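Local coordinates for putative lipoprotein (Bacteroides fragilis, PDB 3QNK), which probably binds glycans at the outer membrane as a SusD-family lipoprotein, helping to deliver them to a partner transporter, at residues G182-Y194 against I388-A401. Residues are numbered along the deposited sequence; the frame is centred on the assembly and turned at random.
Sequences GAAYALKSRVELY and ILRYAEIYLNDAEA
R190 and E393 form the salt bridge that ties helix 182-194 to the start of helix 391-401. The arginine grips the carboxylate side-on. NE and NH2 of R190 donate to OE2 and OE1 of E393, respectively, each at 2.9 Å. Both oxygens use their syn lone pairs, and the two flat groups lie nearly coplanar, 28° apart. R190 reaches there with CG anti to its own backbone N (chi1 -167°) and a bend at chi3. NH2 also makes a weak bond to the backbone O of I388, in the beta bulge that I388 and L389 form against F240.

A chain of hydrogen bonds continues from E393. N397 ND2 donates to OE2 of E393, on the anti side, and to OG of S189, in its own amide plane, at 3.1 Å. OG of S189 in turn donates a hydrogen bond to the backbone O of A186. OD1 of N397 accepts a hydrogen bond from R443 of helix 432-446, and CD2 of L193 lies beside it.

Apolar contacts gather round A186. L389 places CD1 against A183, A186 and L187, 4.0 Å from CB of A186, while its CD2 lies obliquely to the R190 guanidinium. I394 CD1 meets CB of A186 at 3.7 Å. Further along, L193 crosses the aliphatic part of E400 at about a right angle, its CD1 3.8 Å from CG of E400. The E400 carboxylate is held by W460 and R459.

The axes of the two short helical segments approach to 10.0 Å and run in the same general direction, 34° apart, within the TPR-like helical part of the protein. Nearly all the touching residues are buried. OE2 of E393 accepts from both R190 and N397, and the paired bonds restrict rotation of the carboxylate. The two donors probably favour its ionised form.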
ATOM      1  N   GLY B 182      19.246 -19.284  17.345  1.00 59.38           N
ATOM      2  CA  GLY B 182      18.082 -19.564  18.171  1.00 57.96           C
ATOM      3  C   GLY B 182      16.794 -19.076  17.564  1.00 64.04           C
ATOM      4  O   GLY B 182      15.810 -19.820  17.541  1.00 64.56           O
ATOM      5  N   ALA B 183      16.783 -17.833  17.035  1.00 60.03           N
ATOM      6  CA  ALA B 183      15.593 -17.285  16.384  1.00 56.76           C
ATOM      7  C   ALA B 183      15.185 -18.163  15.201  1.00 59.32           C
ATOM      8  O   ALA B 183      14.005 -18.485  15.060  1.00 58.14           O
ATOM      9  CB  ALA B 183      15.847 -15.853  15.941  1.00 57.74           C
ATOM     10  N   ALA B 184      16.168 -18.615  14.398  1.00 57.96           N
ATOM     11  CA  ALA B 184      15.916 -19.471  13.236  1.00 57.57           C
ATOM     12  C   ALA B 184      15.334 -20.822  13.670  1.00 63.65           C
ATOM     13  O   ALA B 184      14.329 -21.245  13.105  1.00 64.48           O
ATOM     14  CB  ALA B 184      17.187 -19.666  12.438  1.00 59.01           C
ATOM     15  N   TYR B 185      15.917 -21.465  14.706  1.00 59.02           N
ATOM     16  CA  TYR B 185      15.416 -22.743  15.210  1.00 56.67           C
ATOM     17  C   TYR B 185      14.033 -22.578  15.818  1.00 58.94           C
ATOM     18  O   TYR B 185      13.155 -23.418  15.574  1.00 60.28           O
ATOM     19  CB  TYR B 185      16.383 -23.359  16.231  1.00 57.68           C
ATOM     20  CG  TYR B 185      17.471 -24.221  15.621  1.00 59.54           C
ATOM     21  CD1 TYR B 185      17.163 -25.421  14.983  1.00 60.70           C
ATOM     22  CD2 TYR B 185      18.821 -23.885  15.769  1.00 61.69           C
ATOM     23  CE1 TYR B 185      18.163 -26.218  14.424  1.00 62.88           C
ATOM     24  CE2 TYR B 185      19.834 -24.698  15.252  1.00 63.29           C
ATOM     25  CZ  TYR B 185      19.500 -25.865  14.581  1.00 70.25           C
ATOM     26  OH  TYR B 185      20.495 -26.664  14.058  1.00 70.40           O
ATOM     27  N   ALA B 186      13.825 -21.488  16.585  1.00 52.12           N
ATOM     28  CA  ALA B 186      12.536 -21.180  17.197  1.00 49.64           C
ATOM     29  C   ALA B 186      11.455 -20.968  16.113  1.00 52.51           C
ATOM     30  O   ALA B 186      10.379 -21.550  16.239  1.00 51.98           O
ATOM     31  CB  ALA B 186      12.649 -19.963  18.094  1.00 50.11           C
ATOM     32  N   LEU B 187      11.759 -20.226  15.022  1.00 48.77           N
ATOM     33  CA  LEU B 187      10.769 -20.042  13.964  1.00 48.17           C
ATOM     34  C   LEU B 187      10.514 -21.363  13.274  1.00 53.15           C
ATOM     35  O   LEU B 187       9.346 -21.678  13.032  1.00 55.71           O
ATOM     36  CB  LEU B 187      11.149 -18.943  12.945  1.00 48.77           C
ATOM     37  CG  LEU B 187      10.044 -18.488  11.927  1.00 52.08           C
ATOM     38  CD1 LEU B 187       8.781 -18.029  12.615  1.00 50.00           C
ATOM     39  CD2 LEU B 187      10.543 -17.392  11.004  1.00 54.19           C
ATOM     40  N   LYS B 188      11.573 -22.172  13.053  1.00 47.08           N
ATOM     41  CA  LYS B 188      11.508 -23.487  12.418  1.00 46.75           C
ATOM     42  C   LYS B 188      10.508 -24.368  13.150  1.00 54.10           C
ATOM     43  O   LYS B 188       9.603 -24.900  12.502  1.00 53.66           O
ATOM     44  CB  LYS B 188      12.903 -24.147  12.373  1.00 50.84           C
ATOM     45  CG  LYS B 188      13.125 -25.157  11.252  1.00 54.36           C
ATOM     46  CD  LYS B 188      14.594 -25.519  11.003  1.00 48.01           C
ATOM     47  CE  LYS B 188      14.766 -26.979  10.596  1.00 64.93           C
ATOM     48  NZ  LYS B 188      15.063 -27.896  11.750  1.00 87.21           N
ATOM     49  N   SER B 189      10.604 -24.452  14.506  1.00 52.53           N
ATOM     50  CA  SER B 189       9.704 -25.282  15.330  1.00 51.37           C
ATOM     51  C   SER B 189       8.227 -24.875  15.156  1.00 57.24           C
ATOM     52  O   SER B 189       7.382 -25.770  15.091  1.00 58.14           O
ATOM     53  CB  SER B 189      10.099 -25.240  16.807  1.00 51.85           C
ATOM     54  OG  SER B 189       9.775 -24.026  17.466  1.00 54.30           O
ATOM     55  N   ARG B 190       7.907 -23.556  15.053  1.00 51.90           N
ATOM     56  CA  ARG B 190       6.522 -23.111  14.853  1.00 50.22           C
ATOM     57  C   ARG B 190       6.031 -23.473  13.459  1.00 53.86           C
ATOM     58  O   ARG B 190       4.934 -24.034  13.345  1.00 51.84           O
ATOM     59  CB  ARG B 190       6.376 -21.614  15.075  1.00 49.95           C
ATOM     60  CG  ARG B 190       4.920 -21.202  15.185  1.00 56.12           C
ATOM     61  CD  ARG B 190       4.773 -19.737  14.900  1.00 61.61           C
ATOM     62  NE  ARG B 190       5.315 -18.935  15.993  1.00 60.46           N
ATOM     63  CZ  ARG B 190       5.311 -17.609  16.030  1.00 72.42           C
ATOM     64  NH1 ARG B 190       4.803 -16.910  15.020  1.00 74.23           N
ATOM     65  NH2 ARG B 190       5.820 -16.968  17.073  1.00 45.76           N
ATOM     66  N   VAL B 191       6.853 -23.166  12.396  1.00 51.73           N
ATOM     67  CA  VAL B 191       6.557 -23.497  10.992  1.00 51.06           C
ATOM     68  C   VAL B 191       6.315 -25.038  10.855  1.00 54.41           C
ATOM     69  O   VAL B 191       5.332 -25.452  10.225  1.00 54.62           O
ATOM     70  CB  VAL B 191       7.664 -22.985  10.046  1.00 55.99           C
ATOM     71  CG1 VAL B 191       7.388 -23.384   8.608  1.00 56.22           C
ATOM     72  CG2 VAL B 191       7.784 -21.475  10.135  1.00 55.94           C
ATOM     73  N   GLU B 192       7.152 -25.854  11.511  1.00 48.67           N
ATOM     74  CA  GLU B 192       7.019 -27.306  11.518  1.00 49.53           C
ATOM     75  C   GLU B 192       5.744 -27.751  12.247  1.00 56.49           C
ATOM     76  O   GLU B 192       5.093 -28.701  11.817  1.00 59.26           O
ATOM     77  CB  GLU B 192       8.247 -27.977  12.158  1.00 51.63           C
ATOM     78  CG  GLU B 192       9.536 -27.876  11.344  1.00 55.99           C
ATOM     79  CD  GLU B 192      10.840 -28.165  12.083  1.00 75.86           C
ATOM     80  OE1 GLU B 192      10.900 -27.918  13.308  1.00 71.47           O
ATOM     81  OE2 GLU B 192      11.813 -28.616  11.434  1.00 66.22           O
ATOM     82  N   LEU B 193       5.368 -27.056  13.335  1.00 51.02           N
ATOM     83  CA  LEU B 193       4.166 -27.376  14.105  1.00 47.99           C
ATOM     84  C   LEU B 193       2.909 -27.050  13.294  1.00 50.46           C
ATOM     85  O   LEU B 193       1.943 -27.831  13.286  1.00 50.78           O
ATOM     86  CB  LEU B 193       4.172 -26.618  15.448  1.00 46.76           C
ATOM     87  CG  LEU B 193       3.043 -26.934  16.444  1.00 49.55           C
ATOM     88  CD1 LEU B 193       3.125 -28.375  16.947  1.00 50.19           C
ATOM     89  CD2 LEU B 193       3.061 -25.976  17.593  1.00 50.32           C
ATOM     90  N   TYR B 194       2.931 -25.896  12.604  1.00 45.23           N
ATOM     91  CA  TYR B 194       1.845 -25.436  11.735  1.00 43.25           C
ATOM     92  C   TYR B 194       1.588 -26.470  10.632  1.00 47.83           C
ATOM     93  O   TYR B 194       0.425 -26.717  10.349  1.00 49.23           O
ATOM     94  CB  TYR B 194       2.148 -24.018  11.170  1.00 43.24           C
ATOM     95  CG  TYR B 194       1.773 -22.880  12.114  1.00 43.31           C
ATOM     96  CD1 TYR B 194       1.841 -23.039  13.497  1.00 45.14           C
ATOM     97  CD2 TYR B 194       1.274 -21.676  11.626  1.00 43.80           C
ATOM     98  CE1 TYR B 194       1.418 -22.032  14.369  1.00 46.80           C
ATOM     99  CE2 TYR B 194       0.878 -20.643  12.495  1.00 44.13           C
ATOM    100  CZ  TYR B 194       0.979 -20.818  13.868  1.00 52.98           C
ATOM    101  OH  TYR B 194       0.647 -19.820  14.756  1.00 54.45           O
ATOM    102  N   ILE B 388       8.214 -11.394  18.873  1.00 48.01           N
ATOM    103  CA  ILE B 388       7.764 -12.342  17.856  1.00 47.43           C
ATOM    104  C   ILE B 388       8.085 -13.765  18.345  1.00 50.74           C
ATOM    105  O   ILE B 388       7.241 -14.631  18.239  1.00 52.03           O
ATOM    106  CB  ILE B 388       8.370 -11.987  16.449  1.00 50.95           C
ATOM    107  CG1 ILE B 388       7.892 -10.572  15.998  1.00 51.23           C
ATOM    108  CG2 ILE B 388       7.971 -13.020  15.403  1.00 50.98           C
ATOM    109  CD1 ILE B 388       8.733  -9.858  14.951  1.00 53.69           C
ATOM    110  N   LEU B 389       9.248 -13.989  18.942  1.00 47.13           N
ATOM    111  CA  LEU B 389       9.603 -15.308  19.446  1.00 47.22           C
ATOM    112  C   LEU B 389      10.149 -15.229  20.892  1.00 52.56           C
ATOM    113  O   LEU B 389      11.138 -14.531  21.154  1.00 51.96           O
ATOM    114  CB  LEU B 389      10.623 -16.002  18.515  1.00 48.16           C
ATOM    115  CG  LEU B 389      10.251 -16.237  17.036  1.00 50.76           C
ATOM    116  CD1 LEU B 389      11.521 -16.566  16.218  1.00 52.11           C
ATOM    117  CD2 LEU B 389       9.256 -17.366  16.899  1.00 46.23           C
ATOM    118  N   ARG B 390       9.459 -15.938  21.819  1.00 49.05           N
ATOM    119  CA  ARG B 390       9.765 -16.102  23.248  1.00 49.31           C
ATOM    120  C   ARG B 390      10.169 -17.543  23.561  1.00 53.92           C
ATOM    121  O   ARG B 390       9.615 -18.472  22.961  1.00 53.10           O
ATOM    122  CB  ARG B 390       8.521 -15.801  24.078  1.00 47.18           C
ATOM    123  CG  ARG B 390       8.248 -14.374  24.488  1.00 52.84           C
ATOM    124  CD  ARG B 390       6.778 -14.300  24.926  1.00 50.06           C
ATOM    125  NE  ARG B 390       6.599 -15.031  26.170  1.00 58.51           N
ATOM    126  CZ  ARG B 390       5.451 -15.458  26.664  1.00 66.49           C
ATOM    127  NH1 ARG B 390       4.316 -15.215  26.030  1.00 46.62           N
ATOM    128  NH2 ARG B 390       5.423 -16.102  27.814  1.00 60.28           N
ATOM    129  N   TYR B 391      11.022 -17.743  24.577  1.00 50.96           N
ATOM    130  CA  TYR B 391      11.444 -19.084  25.006  1.00 51.13           C
ATOM    131  C   TYR B 391      10.239 -19.978  25.436  1.00 54.62           C
ATOM    132  O   TYR B 391      10.277 -21.183  25.189  1.00 55.11           O
ATOM    133  CB  TYR B 391      12.471 -18.987  26.142  1.00 52.58           C
ATOM    134  CG  TYR B 391      13.245 -20.258  26.435  1.00 54.27           C
ATOM    135  CD1 TYR B 391      13.632 -21.118  25.409  1.00 55.73           C
ATOM    136  CD2 TYR B 391      13.662 -20.558  27.727  1.00 56.20           C
ATOM    137  CE1 TYR B 391      14.362 -22.276  25.671  1.00 57.10           C
ATOM    138  CE2 TYR B 391      14.419 -21.699  27.998  1.00 58.15           C
ATOM    139  CZ  TYR B 391      14.770 -22.555  26.966  1.00 65.96           C
ATOM    140  OH  TYR B 391      15.539 -23.661  27.225  1.00 68.97           O
ATOM    141  N   ALA B 392       9.161 -19.382  26.013  1.00 48.36           N
ATOM    142  CA  ALA B 392       7.958 -20.105  26.438  1.00 47.01           C
ATOM    143  C   ALA B 392       7.353 -20.974  25.320  1.00 52.49           C
ATOM    144  O   ALA B 392       6.844 -22.062  25.602  1.00 52.66           O
ATOM    145  CB  ALA B 392       6.916 -19.129  26.937  1.00 46.90           C
ATOM    146  N   GLU B 393       7.432 -20.503  24.052  1.00 48.44           N
ATOM    147  CA  GLU B 393       6.887 -21.201  22.899  1.00 47.04           C
ATOM    148  C   GLU B 393       7.595 -22.519  22.626  1.00 54.64           C
ATOM    149  O   GLU B 393       6.944 -23.469  22.182  1.00 55.87           O
ATOM    150  CB  GLU B 393       6.975 -20.323  21.665  1.00 47.42           C
ATOM    151  CG  GLU B 393       5.811 -20.546  20.733  1.00 57.27           C
ATOM    152  CD  GLU B 393       5.899 -19.787  19.429  1.00 75.76           C
ATOM    153  OE1 GLU B 393       6.008 -18.534  19.466  1.00 51.97           O
ATOM    154  OE2 GLU B 393       5.843 -20.457  18.370  1.00 64.40           O
ATOM    155  N   ILE B 394       8.928 -22.581  22.865  1.00 50.86           N
ATOM    156  CA  ILE B 394       9.715 -23.789  22.646  1.00 51.40           C
ATOM    157  C   ILE B 394       9.075 -24.925  23.446  1.00 55.94           C
ATOM    158  O   ILE B 394       8.754 -25.960  22.874  1.00 56.69           O
ATOM    159  CB  ILE B 394      11.204 -23.545  23.005  1.00 56.10           C
ATOM    160  CG1 ILE B 394      11.781 -22.331  22.234  1.00 57.31           C
ATOM    161  CG2 ILE B 394      12.082 -24.789  22.866  1.00 55.72           C
ATOM    162  CD1 ILE B 394      11.638 -22.342  20.710  1.00 51.97           C
ATOM    163  N   TYR B 395       8.768 -24.675  24.719  1.00 51.76           N
ATOM    164  CA  TYR B 395       8.167 -25.652  25.609  1.00 50.98           C
ATOM    165  C   TYR B 395       6.798 -26.127  25.126  1.00 52.62           C
ATOM    166  O   TYR B 395       6.533 -27.337  25.128  1.00 53.08           O
ATOM    167  CB  TYR B 395       8.047 -25.069  27.012  1.00 51.67           C
ATOM    168  CG  TYR B 395       9.386 -24.864  27.676  1.00 54.25           C
ATOM    169  CD1 TYR B 395      10.045 -25.918  28.297  1.00 56.62           C
ATOM    170  CD2 TYR B 395       9.998 -23.612  27.688  1.00 55.20           C
ATOM    171  CE1 TYR B 395      11.280 -25.740  28.905  1.00 58.29           C
ATOM    172  CE2 TYR B 395      11.239 -23.421  28.295  1.00 56.94           C
ATOM    173  CZ  TYR B 395      11.877 -24.492  28.901  1.00 63.99           C
ATOM    174  OH  TYR B 395      13.086 -24.348  29.532  1.00 63.04           O
ATOM    175  N   LEU B 396       5.950 -25.190  24.688  1.00 45.87           N
ATOM    176  CA  LEU B 396       4.586 -25.484  24.254  1.00 43.51           C
ATOM    177  C   LEU B 396       4.541 -26.147  22.868  1.00 48.50           C
ATOM    178  O   LEU B 396       3.743 -27.056  22.683  1.00 47.43           O
ATOM    179  CB  LEU B 396       3.719 -24.216  24.313  1.00 42.33           C
ATOM    180  CG  LEU B 396       3.354 -23.773  25.745  1.00 46.12           C
ATOM    181  CD1 LEU B 396       2.679 -22.439  25.768  1.00 44.92           C
ATOM    182  CD2 LEU B 396       2.470 -24.777  26.419  1.00 47.81           C
ATOM    183  N   ASN B 397       5.441 -25.769  21.936  1.00 47.49           N
ATOM    184  CA  ASN B 397       5.565 -26.425  20.631  1.00 48.10           C
ATOM    185  C   ASN B 397       6.045 -27.857  20.826  1.00 54.11           C
ATOM    186  O   ASN B 397       5.548 -28.770  20.179  1.00 55.66           O
ATOM    187  CB  ASN B 397       6.541 -25.662  19.724  1.00 48.36           C
ATOM    188  CG  ASN B 397       6.078 -24.285  19.307  1.00 57.30           C
ATOM    189  OD1 ASN B 397       4.955 -23.869  19.570  1.00 45.63           O
ATOM    190  ND2 ASN B 397       6.937 -23.553  18.623  1.00 50.46           N
ATOM    191  N   ASP B 398       6.994 -28.045  21.754  1.00 51.22           N
ATOM    192  CA  ASP B 398       7.548 -29.338  22.123  1.00 52.86           C
ATOM    193  C   ASP B 398       6.451 -30.210  22.765  1.00 55.46           C
ATOM    194  O   ASP B 398       6.294 -31.366  22.366  1.00 54.60           O
ATOM    195  CB  ASP B 398       8.747 -29.150  23.087  1.00 56.55           C
ATOM    196  CG  ASP B 398       9.742 -30.303  23.178  1.00 68.74           C
ATOM    197  OD1 ASP B 398       9.776 -31.136  22.246  1.00 70.10           O
ATOM    198  OD2 ASP B 398      10.518 -30.350  24.170  1.00 71.41           O
ATOM    199  N   ALA B 399       5.678 -29.643  23.740  1.00 50.19           N
ATOM    200  CA  ALA B 399       4.595 -30.361  24.423  1.00 49.86           C
ATOM    201  C   ALA B 399       3.560 -30.873  23.413  1.00 53.88           C
ATOM    202  O   ALA B 399       3.181 -32.050  23.453  1.00 56.13           O
ATOM    203  CB  ALA B 399       3.929 -29.456  25.444  1.00 49.93           C
ATOM    204  N   GLU B 400       3.203 -30.011  22.447  1.00 45.93           N
ATOM    205  CA  GLU B 400       2.248 -30.295  21.415  1.00 44.92           C
ATOM    206  C   GLU B 400       2.723 -31.425  20.492  1.00 55.44           C
ATOM    207  O   GLU B 400       1.957 -32.375  20.269  1.00 59.47           O
ATOM    208  CB  GLU B 400       1.930 -29.024  20.629  1.00 44.94           C
ATOM    209  CG  GLU B 400       0.678 -29.178  19.796  1.00 52.43           C
ATOM    210  CD  GLU B 400       0.024 -27.941  19.218  1.00 68.35           C
ATOM    211  OE1 GLU B 400       0.246 -26.826  19.751  1.00 58.74           O
ATOM    212  OE2 GLU B 400      -0.803 -28.120  18.292  1.00 58.06           O
ATOM    213  N   ALA B 401       3.962 -31.337  19.962  1.00 52.06           N
ATOM    214  CA  ALA B 401       4.543 -32.342  19.072  1.00 52.52           C
ATOM    215  C   ALA B 401       4.782 -33.651  19.802  1.00 58.14           C
ATOM    216  O   ALA B 401       4.530 -34.707  19.228  1.00 59.27           O
ATOM    217  CB  ALA B 401       5.838 -31.838  18.485  1.00 53.52           C
TER